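Local coordinates for protein prephenate dehydrogenase (Corynebacterium glutamicum ATCC 13032, PDB 3KTD) that probably catalyses the NAD(P)+-dependent oxidative decarboxylation of prephenate to 4-hydroxyphenylpyruvate, a step of tyrosine biosynthesis, at residues S166-V171 with L315-G320; D152-F155 with D159-S162; A145-T150 with V172-A177; A70-A75 with T90-N95. All blocks are in the same frame, centred on the assembly; numbering follows the deposited sequence.

Three of the four contacts bear on helix 162-177 of the Rossmann-like nucleotide-binding domain. Interaction 2 lies in the loop leading into it, interaction 1 sets its middle against the C-terminal strand region, and interaction 3 lays its last turns on strand 146-149. Interactions 1 and 3 have centres about 11 Å apart and meet where W168 NE1 lies 3.6 Å from V149 CG1. Interaction 4 joins strand 71-74, farther along the same sheet, to the loop after helix 78-91; V73 CG2 comes within 3.7 Å of M174 SE, and L71 CD2 within 3.8 Å of V171 CG2. A bound di(hydroxyethyl)ether, probably from the crystallisation liquor, sits about 4 Å from the I160 side chain of interaction 2.

Interaction 1 of 4, residues S166-V171 with L315-G320; sequences SIWKDV and LRLHPG
W168, on helix 162-177 of the Rossmann-like nucleotide-binding domain, reaches out to L317 and P319, where the small two-stranded parallel sheet 314-317/337-340 near the C terminus gives way to a loop. With CG anti to the backbone N (chi1 -180°), the indole extends from the helix and presents the far end of its six-membered ring. CH2 lies 3.9 Å from CD1 of L317, whose side chain runs across that of W168 at about a right angle. On the next ring carbon, CZ3 approaches CG of P319 at 4.3 Å, more loosely. Both partners come in obliquely to the indole plane. W164 and W324 also meet the ring, which is thus buried among aromatic and aliphatic groups, while L317 leans on Q327 and L328 of helix 324-334.

K169 follows, leaving the helix on a different heading. Its chi2, near 180° (-170°), carries CD out to 4.1 Å from CB of P319, the chain crossing the proline ring at a slant; the bend at chi3 lies beyond the contact. No hydrogen bond joins the two segments. D170 is turned to another part of the chain, where its OD2 pairs with R9 NH1 in a salt bridge and is hydrogen-bonded to S8 OG.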
loop_
_atom_site.group_PDB
_atom_site.type_symbol
_atom_site.label_atom_id
_atom_site.label_comp_id
_atom_site.label_asym_id
_atom_site.label_seq_id
_atom_site.Cartn_x
_atom_site.Cartn_y
_atom_site.Cartn_z
ATOM N N SER A 166 -39.690 -3.758 2.414
ATOM C CA SER A 166 -39.761 -2.452 3.069
ATOM C C SER A 166 -38.541 -2.146 3.949
ATOM O O SER A 166 -38.096 -1.001 4.018
ATOM C CB SER A 166 -41.044 -2.368 3.903
ATOM O OG SER A 166 -41.030 -1.249 4.757
ATOM N N ILE A 167 -38.030 -3.160 4.645
ATOM C CA ILE A 167 -36.826 -3.003 5.468
ATOM C C ILE A 167 -35.621 -2.773 4.556
ATOM O O ILE A 167 -34.798 -1.885 4.790
ATOM C CB ILE A 167 -36.557 -4.240 6.333
ATOM C CG1 ILE A 167 -37.633 -4.386 7.411
ATOM C CG2 ILE A 167 -35.191 -4.139 6.999
ATOM C CD1 ILE A 167 -37.611 -5.740 8.105
ATOM N N TRP A 168 -35.541 -3.572 3.501
ATOM C CA TRP A 168 -34.455 -3.453 2.539
ATOM C C TRP A 168 -34.379 -2.043 1.965
ATOM O O TRP A 168 -33.293 -1.470 1.885
ATOM C CB TRP A 168 -34.635 -4.471 1.417
ATOM C CG TRP A 168 -33.571 -4.426 0.396
ATOM C CD1 TRP A 168 -32.406 -5.125 0.398
ATOM C CD2 TRP A 168 -33.577 -3.654 -0.804
ATOM N NE1 TRP A 168 -31.679 -4.830 -0.727
ATOM C CE2 TRP A 168 -32.377 -3.928 -1.482
ATOM C CE3 TRP A 168 -34.483 -2.750 -1.372
ATOM C CZ2 TRP A 168 -32.054 -3.335 -2.693
ATOM C CZ3 TRP A 168 -34.162 -2.158 -2.587
ATOM C CH2 TRP A 168 -32.956 -2.455 -3.232
ATOM N N LYS A 169 -35.526 -1.486 1.581
ATOM C CA LYS A 169 -35.572 -0.129 1.040
ATOM C C LYS A 169 -34.996 0.885 2.022
ATOM O O LYS A 169 -34.076 1.626 1.668
ATOM C CB LYS A 169 -36.991 0.257 0.624
ATOM C CG LYS A 169 -37.415 -0.417 -0.680
ATOM C CD LYS A 169 -38.731 0.123 -1.273
ATOM C CE LYS A 169 -39.982 -0.515 -0.680
ATOM N NZ LYS A 169 -41.138 -0.252 -1.570
ATOM N N ASP A 170 -35.496 0.899 3.253
ATOM C CA ASP A 170 -34.980 1.833 4.257
ATOM C C ASP A 170 -33.446 1.727 4.451
ATOM O O ASP A 170 -32.774 2.735 4.627
ATOM C CB ASP A 170 -35.706 1.660 5.595
ATOM C CG ASP A 170 -37.088 2.326 5.622
ATOM O OD1 ASP A 170 -37.376 3.229 4.802
ATOM O OD2 ASP A 170 -37.893 1.957 6.495
ATOM N N VAL A 171 -32.895 0.520 4.397
ATOM C CA VAL A 171 -31.457 0.348 4.563
ATOM C C VAL A 171 -30.720 1.025 3.415
ATOM O O VAL A 171 -29.695 1.677 3.616
ATOM C CB VAL A 171 -31.054 -1.147 4.631
ATOM C CG1 VAL A 171 -29.553 -1.316 4.434
ATOM C CG2 VAL A 171 -31.505 -1.765 5.953
ATOM N N LEU A 315 -27.102 1.390 -11.962
ATOM C CA LEU A 315 -28.410 0.859 -12.328
ATOM C C LEU A 315 -29.478 1.447 -11.425
ATOM O O LEU A 315 -29.280 1.570 -10.215
ATOM C CB LEU A 315 -28.450 -0.665 -12.207
ATOM C CG LEU A 315 -28.123 -1.468 -13.464
ATOM C CD1 LEU A 315 -26.865 -0.945 -14.165
ATOM C CD2 LEU A 315 -27.993 -2.948 -13.106
ATOM N N ARG A 316 -30.613 1.792 -12.027
ATOM C CA ARG A 316 -31.763 2.341 -11.311
ATOM C C ARG A 316 -32.815 1.252 -11.122
ATOM O O ARG A 316 -33.431 0.803 -12.085
ATOM C CB ARG A 316 -32.346 3.540 -12.081
ATOM C CG ARG A 316 -31.521 4.823 -11.925
ATOM C CD ARG A 316 -31.667 5.797 -13.096
ATOM N NE ARG A 316 -33.046 6.210 -13.356
ATOM C CZ ARG A 316 -33.405 7.188 -14.193
ATOM N NH1 ARG A 316 -32.487 7.892 -14.855
ATOM N NH2 ARG A 316 -34.696 7.481 -14.355
ATOM N N LEU A 317 -33.004 0.816 -9.882
ATOM C CA LEU A 317 -34.008 -0.199 -9.581
ATOM C C LEU A 317 -35.350 0.465 -9.362
ATOM O O LEU A 317 -35.416 1.619 -8.961
ATOM C CB LEU A 317 -33.643 -0.988 -8.326
ATOM C CG LEU A 317 -32.225 -1.545 -8.251
ATOM C CD1 LEU A 317 -32.089 -2.431 -7.026
ATOM C CD2 LEU A 317 -31.869 -2.307 -9.513
ATOM N N HIS A 318 -36.418 -0.278 -9.623
ATOM C CA HIS A 318 -37.770 0.196 -9.378
ATOM C C HIS A 318 -38.501 -0.882 -8.592
ATOM O O HIS A 318 -39.319 -1.609 -9.155
ATOM C CB HIS A 318 -38.498 0.480 -10.697
ATOM C CG HIS A 318 -37.837 1.521 -11.546
ATOM N ND1 HIS A 318 -36.879 1.213 -12.491
ATOM C CD2 HIS A 318 -37.998 2.865 -11.598
ATOM C CE1 HIS A 318 -36.479 2.322 -13.087
ATOM N NE2 HIS A 318 -37.140 3.339 -12.562
ATOM N N PRO A 319 -38.198 -1.008 -7.290
ATOM C CA PRO A 319 -38.901 -1.985 -6.462
ATOM C C PRO A 319 -40.398 -1.960 -6.743
ATOM O O PRO A 319 -40.969 -0.884 -6.884
ATOM C CB PRO A 319 -38.612 -1.512 -5.038
ATOM C CG PRO A 319 -37.314 -0.828 -5.131
ATOM C CD PRO A 319 -37.217 -0.236 -6.513
ATOM N N GLY A 320 -41.015 -3.131 -6.842
ATOM C CA GLY A 320 -42.434 -3.233 -7.176
ATOM C C GLY A 320 -42.619 -3.733 -8.597
ATOM O O GLY A 320 -43.328 -4.713 -8.817
#

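Interaction 2 of 4, residues D152-F155 with D159-S162; sequences DQLF and DINS
Q153 and I160 bring the two segments together, their CA atoms 6.7 Å apart. Residues 152-154 coil with helical backbone angles but lack the regular bonds of a helix; F155 N reaches back to D152 O at 2.9 Å and ties the coil as a turn. I160 and N161 have extended backbone angles, and N161 takes the N-cap position of helix 162-177, its OD1 also bonded to T163 OG1. I160 carries the contact, its side chain pointing toward the 152-155 turn. Its CG1 sits between the backbone N and the carbonyl carbon (chi1 65°), which sends the two branches to different neighbours. CG2 lies against the aliphatic base of Q153, 3.6 Å from CB and 3.9 Å from CG, the two side chains crossing at about a right angle.

Both segments belong to the connection between strand 146-149 and helix 162-177, the first link of a beta-alpha-beta unit in the nucleotide-binding domain, and the contact lies where this connection doubles back. CD1 of I160, on the longer branch, meets L154 CD2 at 3.9 Å; L154 also packs on W164 and on L328 of helix 324-334. Q153 turns at chi2 (86°), carrying its amide away from I160 to where NE2 donates to Q117 O. The backbone carbonyl of Q153 lies 3.9 Å from I160 CG1, and the same O is hydrogen-bonded to O4 of the bound di(hydroxyethyl)ether.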
loop_
_atom_site.group_PDB
_atom_site.type_symbol
_atom_site.label_atom_id
_atom_site.label_comp_id
_atom_site.label_asym_id
_atom_site.label_seq_id
_atom_site.Cartn_x
_atom_site.Cartn_y
_atom_site.Cartn_z
ATOM N N ASP A 152 -30.010 -11.603 -0.165
ATOM C CA ASP A 152 -30.056 -13.060 -0.347
ATOM C C ASP A 152 -31.476 -13.620 -0.240
ATOM O O ASP A 152 -31.829 -14.560 -0.958
ATOM C CB ASP A 152 -29.158 -13.784 0.665
ATOM C CG ASP A 152 -27.715 -13.330 0.600
ATOM O OD1 ASP A 152 -27.420 -12.218 1.095
ATOM O OD2 ASP A 152 -26.877 -14.099 0.080
ATOM N N GLN A 153 -32.281 -13.034 0.651
ATOM C CA GLN A 153 -33.650 -13.490 0.891
ATOM C C GLN A 153 -34.499 -13.563 -0.384
ATOM O O GLN A 153 -35.428 -14.364 -0.461
ATOM C CB GLN A 153 -34.359 -12.611 1.929
ATOM C CG GLN A 153 -33.914 -12.805 3.392
ATOM C CD GLN A 153 -32.708 -11.963 3.772
ATOM O OE1 GLN A 153 -31.848 -11.679 2.942
ATOM N NE2 GLN A 153 -32.640 -11.567 5.039
ATOM N N LEU A 154 -34.181 -12.733 -1.373
ATOM C CA LEU A 154 -34.900 -12.746 -2.643
ATOM C C LEU A 154 -34.560 -13.926 -3.535
ATOM O O LEU A 154 -35.351 -14.242 -4.410
ATOM C CB LEU A 154 -34.639 -11.457 -3.430
ATOM C CG LEU A 154 -35.116 -10.159 -2.772
ATOM C CD1 LEU A 154 -34.684 -8.978 -3.612
ATOM C CD2 LEU A 154 -36.634 -10.157 -2.545
ATOM N N PHE A 155 -33.407 -14.569 -3.334
ATOM C CA PHE A 155 -32.960 -15.667 -4.226
ATOM C C PHE A 155 -32.588 -17.000 -3.577
ATOM O O PHE A 155 -32.215 -17.929 -4.280
ATOM C CB PHE A 155 -31.779 -15.198 -5.083
ATOM C CG PHE A 155 -32.149 -14.143 -6.068
ATOM C CD1 PHE A 155 -32.606 -14.492 -7.333
ATOM C CD2 PHE A 155 -32.081 -12.798 -5.722
ATOM C CE1 PHE A 155 -32.975 -13.520 -8.244
ATOM C CE2 PHE A 155 -32.442 -11.815 -6.629
ATOM C CZ PHE A 155 -32.890 -12.180 -7.894
ATOM N N ASP A 159 -38.513 -17.485 2.503
ATOM C CA ASP A 159 -39.846 -17.201 1.978
ATOM C C ASP A 159 -40.321 -15.845 2.504
ATOM O O ASP A 159 -41.101 -15.775 3.454
ATOM C CB ASP A 159 -40.795 -18.334 2.413
ATOM C CG ASP A 159 -42.034 -18.458 1.534
ATOM O OD1 ASP A 159 -42.147 -17.735 0.516
ATOM O OD2 ASP A 159 -42.896 -19.307 1.867
ATOM N N ILE A 160 -39.854 -14.768 1.882
ATOM C CA ILE A 160 -40.145 -13.417 2.383
ATOM C C ILE A 160 -41.325 -12.758 1.686
ATOM O O ILE A 160 -41.731 -13.180 0.610
ATOM C CB ILE A 160 -38.883 -12.482 2.332
ATOM C CG1 ILE A 160 -38.402 -12.216 0.899
ATOM C CG2 ILE A 160 -37.755 -13.073 3.151
ATOM C CD1 ILE A 160 -39.264 -11.232 0.129
ATOM N N ASN A 161 -41.866 -11.722 2.323
ATOM C CA ASN A 161 -42.985 -10.955 1.781
ATOM C C ASN A 161 -42.653 -9.451 1.752
ATOM O O ASN A 161 -41.500 -9.067 1.954
ATOM C CB ASN A 161 -44.261 -11.246 2.586
ATOM C CG ASN A 161 -44.190 -10.730 4.009
ATOM O OD1 ASN A 161 -43.195 -10.126 4.420
ATOM N ND2 ASN A 161 -45.248 -10.969 4.774
ATOM N N SER A 162 -43.662 -8.609 1.524
ATOM C CA SER A 162 -43.450 -7.166 1.334
ATOM C C SER A 162 -42.785 -6.436 2.511
ATOM O O SER A 162 -42.074 -5.447 2.303
ATOM C CB SER A 162 -44.775 -6.470 0.993
ATOM O OG SER A 162 -45.577 -6.311 2.150
#

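Interaction 3 of 4, residues A145-T150 with V172-A177; sequences AVWVVT and VQMALA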
loop_
_atom_site.group_PDB
_atom_site.type_symbol
_atom_site.label_atom_id
_atom_site.label_comp_id
_atom_site.label_asym_id
_atom_site.label_seq_id
_atom_site.Cartn_x
_atom_site.Cartn_y
_atom_site.Cartn_z
ATOM N N ALA A 145 -18.282 6.680 -0.546
ATOM C CA ALA A 145 -17.766 5.385 -0.103
ATOM C C ALA A 145 -18.767 4.331 -0.523
ATOM O O ALA A 145 -19.961 4.622 -0.630
ATOM C CB ALA A 145 -17.592 5.359 1.397
ATOM N N VAL A 146 -18.294 3.112 -0.763
ATOM C CA VAL A 146 -19.192 2.024 -1.116
ATOM C C VAL A 146 -19.847 1.485 0.148
ATOM O O VAL A 146 -19.199 1.339 1.173
ATOM C CB VAL A 146 -18.469 0.850 -1.801
ATOM C CG1 VAL A 146 -19.471 -0.301 -2.066
ATOM C CG2 VAL A 146 -17.774 1.293 -3.080
ATOM N N TRP A 147 -21.141 1.204 0.064
ATOM C CA TRP A 147 -21.888 0.594 1.160
ATOM C C TRP A 147 -22.614 -0.595 0.547
ATOM O O TRP A 147 -23.578 -0.421 -0.193
ATOM C CB TRP A 147 -22.878 1.605 1.757
ATOM C CG TRP A 147 -23.537 1.200 3.057
ATOM C CD1 TRP A 147 -24.212 0.048 3.304
ATOM C CD2 TRP A 147 -23.638 1.986 4.260
ATOM N NE1 TRP A 147 -24.692 0.047 4.593
ATOM C CE2 TRP A 147 -24.362 1.227 5.197
ATOM C CE3 TRP A 147 -23.173 3.250 4.638
ATOM C CZ2 TRP A 147 -24.630 1.681 6.491
ATOM C CZ3 TRP A 147 -23.449 3.706 5.931
ATOM C CH2 TRP A 147 -24.163 2.921 6.836
ATOM N N VAL A 148 -22.137 -1.802 0.823
ATOM C CA VAL A 148 -22.802 -2.990 0.319
ATOM C C VAL A 148 -24.109 -3.231 1.092
ATOM O O VAL A 148 -24.147 -3.098 2.315
ATOM C CB VAL A 148 -21.916 -4.243 0.422
ATOM C CG1 VAL A 148 -22.695 -5.497 -0.018
ATOM C CG2 VAL A 148 -20.642 -4.061 -0.402
ATOM N N VAL A 149 -25.173 -3.546 0.360
ATOM C CA VAL A 149 -26.440 -3.959 0.957
ATOM C C VAL A 149 -26.823 -5.302 0.348
ATOM O O VAL A 149 -26.887 -5.434 -0.869
ATOM C CB VAL A 149 -27.558 -2.941 0.711
ATOM C CG1 VAL A 149 -28.894 -3.508 1.162
ATOM C CG2 VAL A 149 -27.245 -1.652 1.432
ATOM N N THR A 150 -27.080 -6.291 1.195
ATOM C CA THR A 150 -27.398 -7.632 0.726
ATOM C C THR A 150 -28.863 -7.807 0.332
ATOM O O THR A 150 -29.703 -6.947 0.594
ATOM C CB THR A 150 -27.042 -8.672 1.779
ATOM O OG1 THR A 150 -27.782 -8.397 2.977
ATOM C CG2 THR A 150 -25.541 -8.636 2.062
ATOM N N VAL A 172 -31.258 0.882 2.210
ATOM C CA VAL A 172 -30.655 1.486 1.036
ATOM C C VAL A 172 -30.827 3.009 1.080
ATOM O O VAL A 172 -29.893 3.765 0.781
ATOM C CB VAL A 172 -31.264 0.910 -0.238
ATOM C CG1 VAL A 172 -30.688 1.590 -1.456
ATOM C CG2 VAL A 172 -31.002 -0.573 -0.297
ATOM N N GLN A 173 -32.017 3.456 1.469
ATOM C CA GLN A 173 -32.278 4.880 1.609
ATOM C C GLN A 173 -31.369 5.502 2.647
ATOM O O GLN A 173 -30.926 6.631 2.477
ATOM C CB GLN A 173 -33.749 5.133 1.978
ATOM C CG GLN A 173 -34.691 4.938 0.817
ATOM C CD GLN A 173 -34.319 5.816 -0.344
ATOM O OE1 GLN A 173 -33.902 5.333 -1.397
ATOM N NE2 GLN A 173 -34.403 7.121 -0.140
HETATM N N MSE A 174 -31.103 4.754 3.718
HETATM C CA MSE A 174 -30.203 5.186 4.784
HETATM C C MSE A 174 -28.774 5.360 4.239
HETATM O O MSE A 174 -28.174 6.434 4.377
HETATM C CB MSE A 174 -30.218 4.173 5.938
HETATM C CG MSE A 174 -29.515 4.642 7.200
HETATM SE SE MSE A 174 -29.211 3.243 8.521
HETATM C CE MSE A 174 -27.979 2.115 7.531
ATOM N N ALA A 175 -28.240 4.310 3.620
ATOM C CA ALA A 175 -26.896 4.357 3.037
ATOM C C ALA A 175 -26.767 5.496 2.026
ATOM O O ALA A 175 -25.724 6.160 1.956
ATOM C CB ALA A 175 -26.555 3.033 2.375
ATOM N N LEU A 176 -27.824 5.725 1.244
ATOM C CA LEU A 176 -27.807 6.805 0.255
ATOM C C LEU A 176 -27.935 8.178 0.942
ATOM O O LEU A 176 -27.316 9.149 0.503
ATOM C CB LEU A 176 -28.905 6.619 -0.797
ATOM C CG LEU A 176 -28.831 5.415 -1.747
ATOM C CD1 LEU A 176 -30.154 5.320 -2.528
ATOM C CD2 LEU A 176 -27.641 5.480 -2.697
ATOM N N ALA A 177 -28.711 8.246 2.028
ATOM C CA ALA A 177 -28.884 9.486 2.800
ATOM C C ALA A 177 -27.565 10.081 3.336
ATOM O O ALA A 177 -27.499 11.296 3.585
ATOM C CB ALA A 177 -29.858 9.260 3.952
#
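A175 sets its methyl on one face of the W147 indole, a CH-pi contact: CB stands 3.7 Å from the centroid of the five-membered ring and 16° off the ring normal. W147 CG is anti to the backbone N (chi1 -169°), which lays the indole under the helix. The edge nitrogen of the ring is engaged elsewhere, in a weak hydrogen bond from NE1 to S123 OG.

The remaining contacts are apolar. Selenomethionine M174 runs extended until its chain bends at chi3, and its CE reaches the six-membered ring obliquely, 3.5 Å from W147 CZ2. Two residues along the strand, V149 CG1 meets V172 CG2 at 3.9 Å.

Strand 146-149 and helix 172-177 run antiparallel, at 177°, with axes 9.5 Å apart, as expected where a helix covers the sheet in the beta-alpha-beta unit completed by strand 181-184. V148 points the other way, and packs on L222 of the second subunit. Across the helix-strand interface no hydrogen bond forms, so it is held by dispersion and complementary shape: A175 CB, a single methyl, leaves the broad indole face to lie against the helix, with the CA atoms of W147 and A175 6.5 Å apart.

Interaction 4 of 4, residues A70-A75 with T90-N95; sequences ALIVLA and THAPNN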
loop_
_atom_site.group_PDB
_atom_site.type_symbol
_atom_site.label_atom_id
_atom_site.label_comp_id
_atom_site.label_asym_id
_atom_site.label_seq_id
_atom_site.Cartn_x
_atom_site.Cartn_y
_atom_site.Cartn_z
ATOM N N ALA A 70 -38.343 1.037 14.667
ATOM C CA ALA A 70 -37.111 1.613 14.141
ATOM C C ALA A 70 -36.288 0.584 13.399
ATOM O O ALA A 70 -36.320 -0.609 13.720
ATOM C CB ALA A 70 -36.270 2.209 15.265
ATOM N N LEU A 71 -35.549 1.055 12.400
ATOM C CA LEU A 71 -34.572 0.215 11.733
ATOM C C LEU A 71 -33.387 0.177 12.684
ATOM O O LEU A 71 -32.871 1.223 13.052
ATOM C CB LEU A 71 -34.176 0.812 10.393
ATOM C CG LEU A 71 -33.045 0.105 9.649
ATOM C CD1 LEU A 71 -33.416 -1.308 9.271
ATOM C CD2 LEU A 71 -32.677 0.927 8.418
ATOM N N ILE A 72 -32.984 -1.018 13.108
ATOM C CA ILE A 72 -31.900 -1.168 14.077
ATOM C C ILE A 72 -30.577 -1.470 13.374
ATOM O O ILE A 72 -30.472 -2.453 12.641
ATOM C CB ILE A 72 -32.189 -2.306 15.074
ATOM C CG1 ILE A 72 -33.501 -2.056 15.818
ATOM C CG2 ILE A 72 -31.050 -2.451 16.067
ATOM C CD1 ILE A 72 -33.819 -3.102 16.879
ATOM N N VAL A 73 -29.565 -0.636 13.594
ATOM C CA VAL A 73 -28.253 -0.869 13.000
ATOM C C VAL A 73 -27.331 -1.469 14.056
ATOM O O VAL A 73 -27.066 -0.841 15.083
ATOM C CB VAL A 73 -27.629 0.437 12.467
ATOM C CG1 VAL A 73 -26.211 0.184 11.975
ATOM C CG2 VAL A 73 -28.482 1.033 11.358
ATOM N N LEU A 74 -26.857 -2.688 13.826
ATOM C CA LEU A 74 -25.919 -3.297 14.760
ATOM C C LEU A 74 -24.523 -2.881 14.314
ATOM O O LEU A 74 -23.912 -3.525 13.465
ATOM C CB LEU A 74 -26.077 -4.818 14.814
ATOM C CG LEU A 74 -27.503 -5.342 15.021
ATOM C CD1 LEU A 74 -27.466 -6.835 15.347
ATOM C CD2 LEU A 74 -28.233 -4.586 16.109
ATOM N N ALA A 75 -24.053 -1.774 14.893
ATOM C CA ALA A 75 -22.758 -1.165 14.577
ATOM C C ALA A 75 -21.704 -1.607 15.587
ATOM O O ALA A 75 -21.113 -0.792 16.301
ATOM C CB ALA A 75 -22.890 0.359 14.571
ATOM N N THR A 90 -35.026 -10.915 21.523
ATOM C CA THR A 90 -35.712 -10.960 22.801
ATOM C C THR A 90 -36.447 -9.678 23.176
ATOM O O THR A 90 -37.395 -9.731 23.944
ATOM C CB THR A 90 -34.687 -11.270 23.905
ATOM O OG1 THR A 90 -34.445 -12.686 23.940
ATOM C CG2 THR A 90 -35.166 -10.781 25.256
ATOM N N HIS A 91 -36.025 -8.535 22.643
ATOM C CA HIS A 91 -36.618 -7.239 23.012
ATOM C C HIS A 91 -37.310 -6.435 21.883
ATOM O O HIS A 91 -38.085 -5.520 22.169
ATOM C CB HIS A 91 -35.536 -6.367 23.645
ATOM C CG HIS A 91 -34.980 -6.915 24.923
ATOM N ND1 HIS A 91 -33.919 -7.796 24.957
ATOM C CD2 HIS A 91 -35.322 -6.683 26.212
ATOM C CE1 HIS A 91 -33.640 -8.091 26.214
ATOM N NE2 HIS A 91 -34.475 -7.428 26.995
ATOM N N ALA A 92 -37.001 -6.744 20.624
ATOM C CA ALA A 92 -37.621 -6.095 19.465
ATOM C C ALA A 92 -37.725 -7.132 18.351
ATOM O O ALA A 92 -37.113 -6.990 17.289
ATOM C CB ALA A 92 -36.794 -4.906 19.017
ATOM N N PRO A 93 -38.519 -8.181 18.591
ATOM C CA PRO A 93 -38.552 -9.331 17.695
ATOM C C PRO A 93 -39.186 -9.061 16.336
ATOM O O PRO A 93 -38.972 -9.841 15.407
ATOM C CB PRO A 93 -39.386 -10.368 18.470
ATOM C CG PRO A 93 -39.844 -9.696 19.733
ATOM C CD PRO A 93 -39.612 -8.234 19.572
ATOM N N ASN A 94 -39.958 -7.984 16.220
ATOM C CA ASN A 94 -40.609 -7.653 14.956
ATOM C C ASN A 94 -39.893 -6.538 14.187
ATOM O O ASN A 94 -40.191 -6.310 13.021
ATOM C CB ASN A 94 -42.096 -7.298 15.184
ATOM C CG ASN A 94 -42.903 -7.276 13.880
ATOM O OD1 ASN A 94 -42.714 -8.121 13.000
ATOM N ND2 ASN A 94 -43.796 -6.302 13.750
ATOM N N ASN A 95 -38.949 -5.857 14.822
ATOM C CA ASN A 95 -38.210 -4.788 14.148
ATOM C C ASN A 95 -37.295 -5.293 13.043
ATOM O O ASN A 95 -36.742 -6.384 13.141
ATOM C CB ASN A 95 -37.350 -4.009 15.141
ATOM C CG ASN A 95 -38.164 -3.284 16.150
ATOM O OD1 ASN A 95 -38.898 -3.900 16.918
ATOM N ND2 ASN A 95 -38.067 -1.964 16.156
#
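N95 joins A70 through the one hydrogen bond of this contact. Its ND2 donates to A70 O over 3.3 Å, long but nearly straight at 169°. The donor lies in the plane of the carbonyl, on a lone pair, with a C=O...N angle of 127°, and the oxygen in turn lies close to the plane of the N95 amide. Having CG beside its own backbone N (chi1 -65°) directs the amide to the strand end. The same ND2 has a second, weak bond to A65 O at the end of helix 58-67, so two carbonyls probably help set the rotation of the amide. The A70 N, 3.4 Å from ND2, is merely a neighbour, since both are donors.

A turn presents the asparagine: A92 to N95 form a type I beta turn, with N95 N bonded to A92 O at 3.3 Å. It follows helix 78-91 and leads into strand 97-99, so the contact lies in a beta-alpha-beta crossover of the Rossmann-like nucleotide-binding domain, joining the start of strand 71-74 to the loop that brings the chain back to the sheet. Just past the turn, I72 makes backbone bonds to G96 and T98, pairing strand 71-74 with strand 97-99.

Apolar packing centres on I72. Its CD1 rests against both ends of the turn, 4.1 Å from A92 CB and 4.0 Å from N95 CB, the I72 and N95 side chains meeting at a slant. L62 of helix 58-67 and F97 also pack on I72, while N95 touches A66.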